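Local coordinates for protein 4-hydroxybenzoyl-CoA Thioesterase (Pseudomonas sp. CBS3, PDB 1LO7) that hydrolyses 4-hydroxybenzoyl-CoA to 4-hydroxybenzoate and coenzyme A, the last step in converting 4-chlorobenzoate to 4-hydroxybenzoate, at residues S4-Q9 / T79-I84; G20-P25 / C70-D75; K90-R95 / E115-A120. One frame throughout, in Å; residues are numbered along the deposited sequence.

How the contacts relate
Contacts 1 and 3 belong to the same antiparallel sheet and meet where strands 77-87 and 91-101 run side by side, with I84 packed on F92. Contact 1 is largely a surface contact: one face of its strand pair carries hydroxyl, amide and carboxylate groups, the other is mainly apolar and faces helix 25-41. Contact 3 is buried and brings aromatic rings and compensated charges together beside bound ligand. Contact 2, about 26 Å between centres from contact 3 and partly buried, has no regular strand or helix and joins two loops by a few backbone-directed bonds. Contacts 2 and 3 nevertheless serve one kind of site, because each ligand lies between 20-25 of one subunit and 90-95/115-120 of another.

Contact 1 of 3, residues S4-Q9 / T79-I84; sequences SITMQQ and TIETCI
With chi1 of -72° in T6 and -71° in T79, both threonines place the methyl CG2 opposite the backbone N, and the two methyls meet, CG2 of T6 lying 3.6 Å from CG2 of T79. The hydroxyls OG1 are thereby turned to the backbone N side, where OG1 of T79 comes within 3.2 Å of OE1 of Q8, at most a weak hydrogen bond, reached by the extended chain of that glutamine. Branched threonines suit an exposed strand face, giving a methyl for packing and a hydroxyl for water or neighbours. Underneath, strand 4-9 runs antiparallel to 79-84 at 156°. I5 and T82 exchange two backbone bonds, I5 N to T82 O and T82 N to I5 O, and M7 and I80 do the same, the shortest being I80 N to M7 O at 2.7 Å. This is the outer strand pair of the hot dog fold, in which the sheet curls round the long helix 25-41. I5, M7, I80 and T82 lie on the face turned to the helix: CG of M7 rests 4.4 Å from CB of I80, and CD1 of I80 comes within 4.4 Å of CB of Q9. The end of I5 leads off to N37 and Y38 of the helix, and Q9 packs on W30. T82, buried among these chains, suits its place because its OG1 is hydrogen-bonded to ND1 of H96 on strand 91-101.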
loop_
_atom_site.group_PDB
_atom_site.type_symbol
_atom_site.label_atom_id
_atom_site.label_comp_id
_atom_site.label_asym_id
_atom_site.label_seq_id
_atom_site.Cartn_x
_atom_site.Cartn_y
_atom_site.Cartn_z
ATOM N N SER A 4 0.597 17.900 22.204
ATOM C CA SER A 4 0.101 17.571 20.887
ATOM C C SER A 4 1.105 17.891 19.772
ATOM O O SER A 4 1.761 18.921 19.743
ATOM C CB SER A 4 -1.197 18.378 20.766
ATOM O OG SER A 4 -1.739 18.306 19.487
ATOM N N ILE A 5 1.238 16.982 18.838
ATOM C CA ILE A 5 2.136 17.197 17.723
ATOM C C ILE A 5 1.279 17.202 16.457
ATOM O O ILE A 5 0.377 16.373 16.280
ATOM C CB ILE A 5 3.208 16.090 17.631
ATOM C CG1 ILE A 5 4.061 16.070 18.908
ATOM C CG2 ILE A 5 4.098 16.200 16.378
ATOM C CD1 ILE A 5 5.002 17.278 19.027
ATOM N N THR A 6 1.567 18.120 15.560
ATOM C CA THR A 6 0.773 18.150 14.358
ATOM C C THR A 6 1.626 17.907 13.157
ATOM O O THR A 6 2.806 18.283 13.104
ATOM C CB THR A 6 0.176 19.560 14.198
ATOM O OG1 THR A 6 -0.834 19.771 15.159
ATOM C CG2 THR A 6 -0.430 19.662 12.811
ATOM N N MET A 7 1.018 17.271 12.170
ATOM C CA MET A 7 1.686 17.008 10.904
ATOM C C MET A 7 0.689 17.047 9.781
ATOM O O MET A 7 -0.499 16.827 9.984
ATOM C CB MET A 7 2.590 15.769 10.806
ATOM C CG MET A 7 1.813 14.488 10.857
ATOM S SD MET A 7 2.865 13.064 10.459
ATOM C CE MET A 7 3.161 13.304 8.701
ATOM N N GLN A 8 1.203 17.339 8.614
ATOM C CA GLN A 8 0.388 17.420 7.421
ATOM C C GLN A 8 0.615 16.244 6.511
ATOM O O GLN A 8 1.699 15.626 6.498
ATOM C CB GLN A 8 0.606 18.734 6.686
ATOM C CG GLN A 8 0.156 19.916 7.574
ATOM C CD GLN A 8 -0.219 21.161 6.797
ATOM O OE1 GLN A 8 -1.350 21.643 6.924
ATOM N NE2 GLN A 8 0.722 21.689 6.012
ATOM N N GLN A 9 -0.437 15.937 5.744
ATOM C CA GLN A 9 -0.394 14.834 4.815
ATOM C C GLN A 9 -1.219 15.132 3.537
ATOM O O GLN A 9 -2.433 15.379 3.586
ATOM C CB GLN A 9 -0.803 13.528 5.530
ATOM C CG GLN A 9 -0.825 12.353 4.535
ATOM C CD GLN A 9 0.563 12.097 3.993
ATOM O OE1 GLN A 9 1.473 11.939 4.804
ATOM N NE2 GLN A 9 0.752 12.129 2.656
ATOM N N THR A 79 -4.599 17.655 8.057
ATOM C CA THR A 79 -3.837 18.063 9.191
ATOM C C THR A 79 -4.120 17.022 10.260
ATOM O O THR A 79 -5.292 16.772 10.570
ATOM C CB THR A 79 -4.198 19.466 9.673
ATOM O OG1 THR A 79 -3.718 20.388 8.729
ATOM C CG2 THR A 79 -3.471 19.708 10.977
ATOM N N ILE A 80 -3.060 16.387 10.756
ATOM C CA ILE A 80 -3.225 15.381 11.794
ATOM C C ILE A 80 -2.678 15.894 13.158
ATOM O O ILE A 80 -1.533 16.365 13.228
ATOM C CB ILE A 80 -2.540 14.078 11.408
ATOM C CG1 ILE A 80 -2.918 13.736 9.965
ATOM C CG2 ILE A 80 -2.948 12.983 12.419
ATOM C CD1 ILE A 80 -2.314 12.411 9.508
ATOM N N GLU A 81 -3.493 15.817 14.214
ATOM C CA GLU A 81 -3.080 16.234 15.558
ATOM C C GLU A 81 -3.042 14.986 16.424
ATOM O O GLU A 81 -4.018 14.257 16.516
ATOM C CB GLU A 81 -4.040 17.294 16.103
ATOM C CG GLU A 81 -3.593 17.865 17.439
ATOM C CD GLU A 81 -4.304 19.151 17.730
ATOM O OE1 GLU A 81 -4.906 19.746 16.860
ATOM O OE2 GLU A 81 -4.149 19.593 18.961
ATOM N N THR A 82 -1.872 14.729 17.006
ATOM C CA THR A 82 -1.648 13.549 17.808
ATOM C C THR A 82 -1.185 13.873 19.233
ATOM O O THR A 82 -0.336 14.727 19.456
ATOM C CB THR A 82 -0.524 12.700 17.122
ATOM O OG1 THR A 82 -0.931 12.338 15.814
ATOM C CG2 THR A 82 -0.199 11.428 17.908
ATOM N N CYS A 83 -1.778 13.162 20.190
ATOM C CA CYS A 83 -1.400 13.312 21.590
ATOM C C CYS A 83 -1.584 11.991 22.305
ATOM O O CYS A 83 -2.198 11.059 21.800
ATOM C CB CYS A 83 -2.185 14.413 22.320
ATOM S SG CYS A 83 -3.906 13.942 22.599
ATOM N N ILE A 84 -1.015 11.907 23.490
ATOM C CA ILE A 84 -1.168 10.746 24.294
ATOM C C ILE A 84 -2.310 11.133 25.245
ATOM O O ILE A 84 -2.204 12.103 25.994
ATOM C CB ILE A 84 0.068 10.428 25.097
ATOM C CG1 ILE A 84 1.227 10.163 24.141
ATOM C CG2 ILE A 84 -0.230 9.218 26.018
ATOM C CD1 ILE A 84 1.129 8.767 23.536
#

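Contact 2 of 3, residues G20-P25 / C70-D75; sequences GIVWYP and CTASYD. Unlike the reference sequence in segment 20-25: Y24 (reference Phe). With 4CO (4-hydroxyphenacyl coenzyme A), chain B.
S73 and G20 meet through a short bond, OG of S73 donating to O of G20 over 2.7 Å, and two residues further along the loop N of V22 donates to O of A72 at 2.9 Å. Both donors are somewhat tilted from the carbonyl planes, the second by 29°; with no beta bridge between them, the two loops are joined by these separate bonds. Small residues fit here: A72 offers only a methyl to CG2 of V22, 4.2 Å from its CB, and glycine accepts the positive phi of G20 readily. I21 works on two sides. Its chi1 of 56° sends CG1 and CD1 toward the ligand, where CD1 lies 3.7 Å from the ligand methylene CB, while CG2 crosses T71 at about a right angle, 3.9 Å from CB of T71. A water accepts from N of A72 and donates to O5P of the ligand, with a weak bond to O of V22, thereby linking the pantetheine arm to both loops. Further along, N of Y24 donates to the keto oxygen O1B of the ligand over 2.9 Å, almost straight at 172°. The next shell fixes these parts. OG of S73 is also bonded to R48 of the third subunit, W23 NE1 holds D32 of the second subunit, and CD of P25 sits over the centre of the W23 ring. As P25 opens helix 25-41, the helix start may add polarisation to O1B. With the active-site residue D17 beside I21, this is the hot dog thioesterase active site at a subunit interface, where a backbone N-H would probably grip the thioester carbonyl as it does the ketone.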
loop_
_atom_site.group_PDB
_atom_site.type_symbol
_atom_site.label_atom_id
_atom_site.label_comp_id
_atom_site.label_asym_id
_atom_site.label_seq_id
_atom_site.Cartn_x
_atom_site.Cartn_y
_atom_site.Cartn_z
ATOM N N GLY A 20 -13.531 7.465 -5.907
ATOM C CA GLY A 20 -12.874 8.775 -5.909
ATOM C C GLY A 20 -12.497 9.427 -4.571
ATOM O O GLY A 20 -12.167 10.626 -4.550
ATOM N N ILE A 21 -12.527 8.668 -3.501
ATOM C CA ILE A 21 -12.180 9.206 -2.197
ATOM C C ILE A 21 -11.082 8.368 -1.559
ATOM O O ILE A 21 -10.819 7.259 -2.051
ATOM C CB ILE A 21 -13.392 9.280 -1.248
ATOM C CG1 ILE A 21 -14.025 7.884 -1.123
ATOM C CG2 ILE A 21 -14.400 10.315 -1.829
ATOM C CD1 ILE A 21 -15.194 7.811 -0.120
ATOM N N VAL A 22 -10.486 8.859 -0.499
ATOM C CA VAL A 22 -9.415 8.104 0.162
ATOM C C VAL A 22 -9.854 6.696 0.534
ATOM O O VAL A 22 -10.856 6.534 1.222
ATOM C CB VAL A 22 -8.921 8.755 1.432
ATOM C CG1 VAL A 22 -7.762 7.907 1.968
ATOM C CG2 VAL A 22 -8.378 10.116 1.154
ATOM N N TRP A 23 -9.085 5.697 0.103
ATOM C CA TRP A 23 -9.363 4.310 0.447
ATOM C C TRP A 23 -8.938 4.193 1.907
ATOM O O TRP A 23 -7.819 4.486 2.248
ATOM C CB TRP A 23 -8.547 3.382 -0.462
ATOM C CG TRP A 23 -8.876 1.932 -0.210
ATOM C CD1 TRP A 23 -10.110 1.365 -0.060
ATOM C CD2 TRP A 23 -7.934 0.883 -0.097
ATOM N NE1 TRP A 23 -10.013 0.008 0.138
ATOM C CE2 TRP A 23 -8.672 -0.313 0.125
ATOM C CE3 TRP A 23 -6.553 0.841 -0.149
ATOM C CZ2 TRP A 23 -8.023 -1.538 0.274
ATOM C CZ3 TRP A 23 -5.917 -0.378 -0.007
ATOM C CH2 TRP A 23 -6.657 -1.555 0.173
ATOM N N TYR A 24 -9.849 3.806 2.783
ATOM C CA TYR A 24 -9.566 3.780 4.227
ATOM C C TYR A 24 -8.258 3.254 4.834
ATOM O O TYR A 24 -7.756 3.827 5.806
ATOM C CB TYR A 24 -10.775 3.478 5.123
ATOM C CG TYR A 24 -10.916 2.012 5.417
ATOM C CD1 TYR A 24 -10.351 1.476 6.571
ATOM C CD2 TYR A 24 -11.606 1.186 4.528
ATOM C CE1 TYR A 24 -10.505 0.123 6.863
ATOM C CE2 TYR A 24 -11.774 -0.167 4.805
ATOM C CZ TYR A 24 -11.224 -0.683 5.976
ATOM O OH TYR A 24 -11.366 -2.013 6.254
ATOM N N PRO A 25 -7.706 2.172 4.294
ATOM C CA PRO A 25 -6.473 1.697 4.893
ATOM C C PRO A 25 -5.381 2.761 4.846
ATOM O O PRO A 25 -4.470 2.781 5.679
ATOM C CB PRO A 25 -6.138 0.410 4.197
ATOM C CG PRO A 25 -7.481 -0.071 3.643
ATOM C CD PRO A 25 -8.280 1.184 3.327
ATOM N N CYS A 70 -16.175 12.506 7.419
ATOM C CA CYS A 70 -16.455 13.019 6.093
ATOM C C CYS A 70 -15.366 12.515 5.155
ATOM O O CYS A 70 -14.346 12.001 5.584
ATOM C CB CYS A 70 -16.676 14.531 5.983
ATOM S SG CYS A 70 -15.129 15.390 6.208
ATOM N N THR A 71 -15.610 12.621 3.873
ATOM C CA THR A 71 -14.654 12.121 2.903
ATOM C C THR A 71 -13.561 13.084 2.608
ATOM O O THR A 71 -13.626 14.249 2.920
ATOM C CB THR A 71 -15.383 11.847 1.575
ATOM O OG1 THR A 71 -15.813 13.070 1.011
ATOM C CG2 THR A 71 -16.571 10.913 1.761
ATOM N N ALA A 72 -12.517 12.545 1.969
ATOM C CA ALA A 72 -11.429 13.381 1.547
ATOM C C ALA A 72 -10.972 12.823 0.197
ATOM O O ALA A 72 -11.272 11.646 -0.114
ATOM C CB ALA A 72 -10.314 13.521 2.550
ATOM N N SER A 73 -10.252 13.621 -0.591
ATOM C CA SER A 73 -9.787 13.128 -1.905
ATOM C C SER A 73 -8.432 13.701 -2.259
ATOM O O SER A 73 -7.902 14.553 -1.558
ATOM C CB SER A 73 -10.825 13.496 -2.970
ATOM O OG SER A 73 -10.578 12.769 -4.175
ATOM N N TYR A 74 -7.862 13.260 -3.385
ATOM C CA TYR A 74 -6.563 13.741 -3.791
ATOM C C TYR A 74 -6.505 15.248 -3.921
ATOM O O TYR A 74 -7.451 15.894 -4.395
ATOM C CB TYR A 74 -5.969 12.981 -5.013
ATOM C CG TYR A 74 -6.750 13.170 -6.308
ATOM C CD1 TYR A 74 -7.721 12.244 -6.705
ATOM C CD2 TYR A 74 -6.465 14.234 -7.163
ATOM C CE1 TYR A 74 -8.421 12.385 -7.904
ATOM C CE2 TYR A 74 -7.136 14.379 -8.382
ATOM C CZ TYR A 74 -8.114 13.455 -8.752
ATOM O OH TYR A 74 -8.772 13.599 -9.934
ATOM N N ASP A 75 -5.378 15.779 -3.481
ATOM C CA ASP A 75 -5.077 17.208 -3.445
ATOM C C ASP A 75 -5.517 17.827 -2.139
ATOM O O ASP A 75 -5.070 18.909 -1.786
ATOM C CB ASP A 75 -5.414 18.030 -4.667
ATOM C CG ASP A 75 -4.550 17.600 -5.830
ATOM O OD1 ASP A 75 -3.366 17.358 -5.731
ATOM O OD2 ASP A 75 -5.218 17.406 -6.901
HETATM N N1A 4CO B . -20.539 5.156 14.498
HETATM C C2A 4CO B . -21.657 4.406 14.262
HETATM N N3A 4CO B . -22.534 4.564 13.305
HETATM C C4A 4CO B . -22.217 5.592 12.490
HETATM C C5A 4CO B . -21.131 6.441 12.614
HETATM C C6A 4CO B . -20.246 6.193 13.675
HETATM N N6A 4CO B . -19.172 6.922 13.893
HETATM N N7A 4CO B . -21.132 7.404 11.609
HETATM C C8A 4CO B . -22.231 7.135 10.892
HETATM N N9A 4CO B . -22.929 6.069 11.396
HETATM C C1D 4CO B . -24.218 5.538 10.941
HETATM C C2D 4CO B . -25.367 6.483 11.277
HETATM O O2D 4CO B . -25.767 6.366 12.645
HETATM C C3D 4CO B . -26.434 5.912 10.359
HETATM O O3D 4CO B . -26.808 4.626 10.783
HETATM P P3D 4CO B . -28.322 4.201 10.941
HETATM O O7A 4CO B . -28.748 4.672 12.243
HETATM O O8A 4CO B . -29.121 4.781 9.857
HETATM O O9A 4CO B . -28.366 2.650 10.865
HETATM C C4D 4CO B . -25.586 5.706 9.108
HETATM O O4D 4CO B . -24.206 5.578 9.570
HETATM C C5D 4CO B . -25.717 6.721 8.011
HETATM O O5D 4CO B . -25.144 7.943 8.483
HETATM P P1A 4CO B . -25.972 9.283 8.294
HETATM O O1A 4CO B . -25.200 10.262 9.075
HETATM O O2A 4CO B . -27.341 9.157 8.740
HETATM O O3A 4CO B . -26.034 9.637 6.815
HETATM P P2A 4CO B . -25.069 10.534 5.899
HETATM O O4A 4CO B . -25.529 10.333 4.508
HETATM O O5A 4CO B . -25.248 11.934 6.279
HETATM O O6A 4CO B . -23.471 10.279 6.196
HETATM C CBP 4CO B . -21.578 9.312 5.219
HETATM C CCP 4CO B . -22.948 9.027 5.838
HETATM C CDP 4CO B . -21.700 10.259 4.012
HETATM C CEP 4CO B . -20.889 8.003 4.856
HETATM C CAP 4CO B . -20.714 10.171 6.157
HETATM O OAP 4CO B . -20.564 9.522 7.422
HETATM C C9P 4CO B . -19.262 10.202 5.683
HETATM O O9P 4CO B . -18.974 10.741 4.635
HETATM N N8P 4CO B . -18.284 9.487 6.479
HETATM C C7P 4CO B . -16.983 9.385 5.808
HETATM C C6P 4CO B . -16.865 8.100 4.975
HETATM C C5P 4CO B . -15.391 7.881 4.615
HETATM O O5P 4CO B . -14.725 8.722 4.020
HETATM N N4P 4CO B . -14.900 6.587 5.026
HETATM C C3P 4CO B . -13.476 6.364 4.821
HETATM C C2P 4CO B . -13.155 6.114 3.371
HETATM S S1P 4CO B . -14.408 5.197 2.477
HETATM O O1B 4CO B . -12.362 2.770 1.709
HETATM C C1B 4CO B . -13.347 3.177 1.119
HETATM C C2B 4CO B . -14.341 2.221 0.617
HETATM C C3B 4CO B . -15.472 2.711 -0.080
HETATM C C4B 4CO B . -16.412 1.814 -0.581
HETATM C C5B 4CO B . -16.214 0.427 -0.413
HETATM O O2B 4CO B . -17.120 -0.500 -0.969
HETATM C C6B 4CO B . -15.085 -0.049 0.311
HETATM C C7B 4CO B . -14.140 0.857 0.829
HETATM C CB 4CO B . -13.583 4.631 0.936
HETATM O O HOH W 1 -12.492 9.346 2.470
#

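Contact 3 of 3, residues K90-R95 / E115-A120; sequences KSFVQR and EIRVFA. With 4CO (4-hydroxyphenacyl coenzyme A), chain C.
F92 and R117 exchange two 3.0 Å backbone bonds, F92 N to R117 O and R117 N to F92 O, and Q94 and E115 pair likewise, in antiparallel strands inclined at 140°. F92 turns its ring back over the neighbouring strand (chi1 60°): O of R117 lies over one face, CZ touches CB of R117 at 3.5 Å, and CE1 meets CE2 of F119 obliquely. Beyond CB, R117 extends to E115 two residues earlier and grips OE1 side-on with NE and NH2, each 2.8 Å away and both from one face of the carboxylate. NH1 bonds T59 O, NH2 also holds D32, and C6B of the ligand ring lies at the guanidinium edge, 3.6 Å from NH1 of R117. A leucine in place of R117 would probably leave E115 OE1 with H96 but without the arginine's charge, and D32 and T59 O without this partner. At the strand's start, N of K90 and N of S91 bind O8A and O9A of the ligand 3'-phosphate, and OG of S91 lies 2.7 Å from O9A; a small serine admits that approach. Charge is thus met in two ways: ionic pairing inside the fold and, from this segment, backbone N-H groups and the S91 hydroxyl at the 3'-phosphate.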
loop_
_atom_site.group_PDB
_atom_site.type_symbol
_atom_site.label_atom_id
_atom_site.label_comp_id
_atom_site.label_asym_id
_atom_site.label_seq_id
_atom_site.Cartn_x
_atom_site.Cartn_y
_atom_site.Cartn_z
ATOM N N LYS A 90 1.557 -0.973 30.757
ATOM C CA LYS A 90 2.366 -1.344 29.606
ATOM C C LYS A 90 1.804 -0.706 28.338
ATOM O O LYS A 90 2.444 -0.681 27.283
ATOM C CB LYS A 90 2.350 -2.834 29.396
ATOM C CG LYS A 90 3.066 -3.574 30.467
ATOM C CD LYS A 90 3.365 -5.000 30.037
ATOM C CE LYS A 90 4.084 -5.760 31.128
ATOM N NZ LYS A 90 3.960 -7.188 30.912
ATOM N N SER A 91 0.601 -0.164 28.411
ATOM C CA SER A 91 0.006 0.427 27.217
ATOM C C SER A 91 -0.237 1.899 27.336
ATOM O O SER A 91 -0.157 2.456 28.418
ATOM C CB SER A 91 -1.347 -0.241 26.925
ATOM O OG SER A 91 -2.287 -0.047 28.004
ATOM N N PHE A 92 -0.587 2.524 26.213
ATOM C CA PHE A 92 -0.911 3.935 26.229
ATOM C C PHE A 92 -1.954 4.162 25.120
ATOM O O PHE A 92 -2.019 3.400 24.135
ATOM C CB PHE A 92 0.348 4.816 26.088
ATOM C CG PHE A 92 1.109 4.577 24.788
ATOM C CD1 PHE A 92 2.193 3.685 24.738
ATOM C CD2 PHE A 92 0.745 5.224 23.596
ATOM C CE1 PHE A 92 2.890 3.440 23.548
ATOM C CE2 PHE A 92 1.441 4.995 22.400
ATOM C CZ PHE A 92 2.524 4.104 22.371
ATOM N N VAL A 93 -2.739 5.194 25.296
ATOM C CA VAL A 93 -3.775 5.518 24.341
ATOM C C VAL A 93 -3.274 6.725 23.609
ATOM O O VAL A 93 -2.983 7.747 24.222
ATOM C CB VAL A 93 -5.117 5.836 25.044
ATOM C CG1 VAL A 93 -6.160 6.235 23.987
ATOM C CG2 VAL A 93 -5.663 4.672 25.903
ATOM N N GLN A 94 -3.145 6.574 22.287
ATOM C CA GLN A 94 -2.681 7.652 21.438
ATOM C C GLN A 94 -3.866 8.101 20.549
ATOM O O GLN A 94 -4.428 7.314 19.783
ATOM C CB GLN A 94 -1.476 7.214 20.557
ATOM C CG GLN A 94 -0.693 8.381 19.954
ATOM C CD GLN A 94 0.642 7.908 19.369
ATOM O OE1 GLN A 94 1.650 8.636 19.387
ATOM N NE2 GLN A 94 0.667 6.688 18.872
ATOM N N ARG A 95 -4.227 9.355 20.690
ATOM C CA ARG A 95 -5.342 9.896 19.933
ATOM C C ARG A 95 -4.861 10.712 18.745
ATOM O O ARG A 95 -3.895 11.495 18.845
ATOM C CB ARG A 95 -6.218 10.792 20.832
ATOM C CG ARG A 95 -7.249 11.601 19.996
ATOM C CD ARG A 95 -8.370 12.183 20.846
ATOM N NE ARG A 95 -9.177 11.113 21.414
ATOM C CZ ARG A 95 -10.216 11.334 22.207
ATOM N NH1 ARG A 95 -10.590 12.565 22.551
ATOM N NH2 ARG A 95 -10.884 10.305 22.667
ATOM N N GLU A 115 -5.830 4.991 19.285
ATOM C CA GLU A 115 -5.023 3.786 19.151
ATOM C C GLU A 115 -4.447 3.388 20.491
ATOM O O GLU A 115 -3.982 4.254 21.230
ATOM C CB GLU A 115 -3.806 4.011 18.184
ATOM C CG GLU A 115 -4.230 4.337 16.734
ATOM C CD GLU A 115 -3.021 4.509 15.856
ATOM O OE1 GLU A 115 -1.993 5.008 16.235
ATOM O OE2 GLU A 115 -3.203 4.098 14.622
ATOM N N ILE A 116 -4.457 2.099 20.764
ATOM C CA ILE A 116 -3.862 1.616 21.991
ATOM C C ILE A 116 -2.604 0.880 21.555
ATOM O O ILE A 116 -2.666 -0.072 20.786
ATOM C CB ILE A 116 -4.755 0.730 22.839
ATOM C CG1 ILE A 116 -6.065 1.505 23.174
ATOM C CG2 ILE A 116 -3.955 0.334 24.091
ATOM C CD1 ILE A 116 -6.947 0.824 24.232
ATOM N N ARG A 117 -1.441 1.348 22.014
ATOM C CA ARG A 117 -0.202 0.717 21.627
ATOM C C ARG A 117 0.640 0.397 22.851
ATOM O O ARG A 117 0.304 0.762 24.004
ATOM C CB ARG A 117 0.578 1.708 20.752
ATOM C CG ARG A 117 0.006 1.898 19.329
ATOM C CD ARG A 117 0.672 3.081 18.645
ATOM N NE ARG A 117 0.122 3.446 17.325
ATOM C CZ ARG A 117 0.648 3.040 16.167
ATOM N NH1 ARG A 117 1.713 2.209 16.091
ATOM N NH2 ARG A 117 0.074 3.494 15.048
ATOM N N VAL A 118 1.755 -0.276 22.589
ATOM C CA VAL A 118 2.680 -0.623 23.667
ATOM C C VAL A 118 4.056 -0.559 23.126
ATOM O O VAL A 118 4.251 -0.727 21.925
ATOM C CB VAL A 118 2.497 -2.045 24.122
ATOM C CG1 VAL A 118 1.106 -2.256 24.692
ATOM C CG2 VAL A 118 2.822 -3.041 23.008
ATOM N N PHE A 119 5.022 -0.304 24.026
ATOM C CA PHE A 119 6.438 -0.323 23.660
ATOM C C PHE A 119 6.770 -1.791 23.697
ATOM O O PHE A 119 6.312 -2.479 24.576
ATOM C CB PHE A 119 7.347 0.450 24.610
ATOM C CG PHE A 119 7.276 1.927 24.292
ATOM C CD1 PHE A 119 8.125 2.501 23.350
ATOM C CD2 PHE A 119 6.329 2.733 24.924
ATOM C CE1 PHE A 119 8.068 3.864 23.082
ATOM C CE2 PHE A 119 6.257 4.100 24.656
ATOM C CZ PHE A 119 7.125 4.661 23.719
ATOM N N ALA A 120 7.517 -2.298 22.723
ATOM C CA ALA A 120 7.758 -3.712 22.779
ATOM C C ALA A 120 9.150 -4.082 22.348
ATOM O O ALA A 120 9.887 -3.290 21.784
ATOM C CB ALA A 120 6.780 -4.447 21.851
HETATM N N1A 4CO C . -7.438 -3.478 24.314
HETATM C C2A 4CO C . -6.829 -2.698 25.257
HETATM N N3A 4CO C . -5.651 -2.874 25.796
HETATM C C4A 4CO C . -5.021 -3.959 25.298
HETATM C C5A 4CO C . -5.518 -4.844 24.356
HETATM C C6A 4CO C . -6.793 -4.571 23.837
HETATM N N6A 4CO C . -7.370 -5.330 22.930
HETATM N N7A 4CO C . -4.604 -5.860 24.096
HETATM C C8A 4CO C . -3.566 -5.588 24.896
HETATM N N9A 4CO C . -3.778 -4.467 25.656
HETATM C C1D 4CO C . -2.917 -3.911 26.704
HETATM C C2D 4CO C . -2.910 -4.788 27.952
HETATM O O2D 4CO C . -4.074 -4.577 28.754
HETATM C C3D 4CO C . -1.678 -4.227 28.642
HETATM O O3D 4CO C . -1.909 -2.904 29.056
HETATM P P3D 4CO C . -1.561 -2.409 30.516
HETATM O O7A 4CO C . -2.679 -2.788 31.356
HETATM O O8A 4CO C . -0.305 -3.016 30.966
HETATM O O9A 4CO C . -1.412 -0.865 30.446
HETATM C C4D 4CO C . -0.753 -4.126 27.433
HETATM O O4D 4CO C . -1.624 -4.029 26.263
HETATM C C5D 4CO C . 0.286 -5.196 27.270
HETATM O O5D 4CO C . -0.393 -6.412 26.945
HETATM P P1A 4CO C . -0.006 -7.726 27.746
HETATM O O1A 4CO C . -1.031 -8.689 27.315
HETATM O O2A 4CO C . 0.010 -7.519 29.176
HETATM O O3A 4CO C . 1.401 -8.160 27.359
HETATM P P2A 4CO C . 1.925 -9.146 26.208
HETATM O O4A 4CO C . 3.397 -9.006 26.195
HETATM O O5A 4CO C . 1.565 -10.514 26.577
HETATM O O6A 4CO C . 1.148 -8.940 24.772
HETATM C CBP 4CO C . 1.514 -8.109 22.617
HETATM C CCP 4CO C . 1.373 -7.733 24.093
HETATM C CDP 4CO C . 2.657 -9.117 22.406
HETATM C CEP 4CO C . 1.692 -6.852 21.776
HETATM C CAP 4CO C . 0.315 -8.948 22.142
HETATM O OAP 4CO C . -0.904 -8.234 22.361
HETATM C C9P 4CO C . 0.303 -9.065 20.619
HETATM O O9P 4CO C . 1.183 -9.674 20.047
HETATM N N8P 4CO C . -0.732 -8.347 19.902
HETATM C C7P 4CO C . -0.505 -8.337 18.452
HETATM C C6P 4CO C . 0.300 -7.107 18.005
HETATM C C5P 4CO C . 0.183 -6.969 16.483
HETATM O O5P 4CO C . 0.501 -7.869 15.713
HETATM N N4P 4CO C . -0.309 -5.675 16.074
HETATM C C3P 4CO C . -0.557 -5.523 14.647
HETATM C C2P 4CO C . 0.725 -5.369 13.873
HETATM S S1P 4CO C . 2.008 -4.453 14.727
HETATM O O1B 4CO C . 2.186 -2.160 12.409
HETATM C C1B 4CO C . 3.040 -2.559 13.179
HETATM C C2B 4CO C . 3.870 -1.593 13.909
HETATM C C3B 4CO C . 4.869 -2.075 14.790
HETATM C C4B 4CO C . 5.678 -1.170 15.472
HETATM C C5B 4CO C . 5.514 0.214 15.257
HETATM O O2B 4CO C . 6.366 1.145 15.888
HETATM C C6B 4CO C . 4.489 0.685 14.389
HETATM C C7B 4CO C . 3.662 -0.228 13.707
HETATM C CB 4CO C . 3.229 -4.010 13.428
HETATM O O HOH W 2 4.832 0.036 26.810
#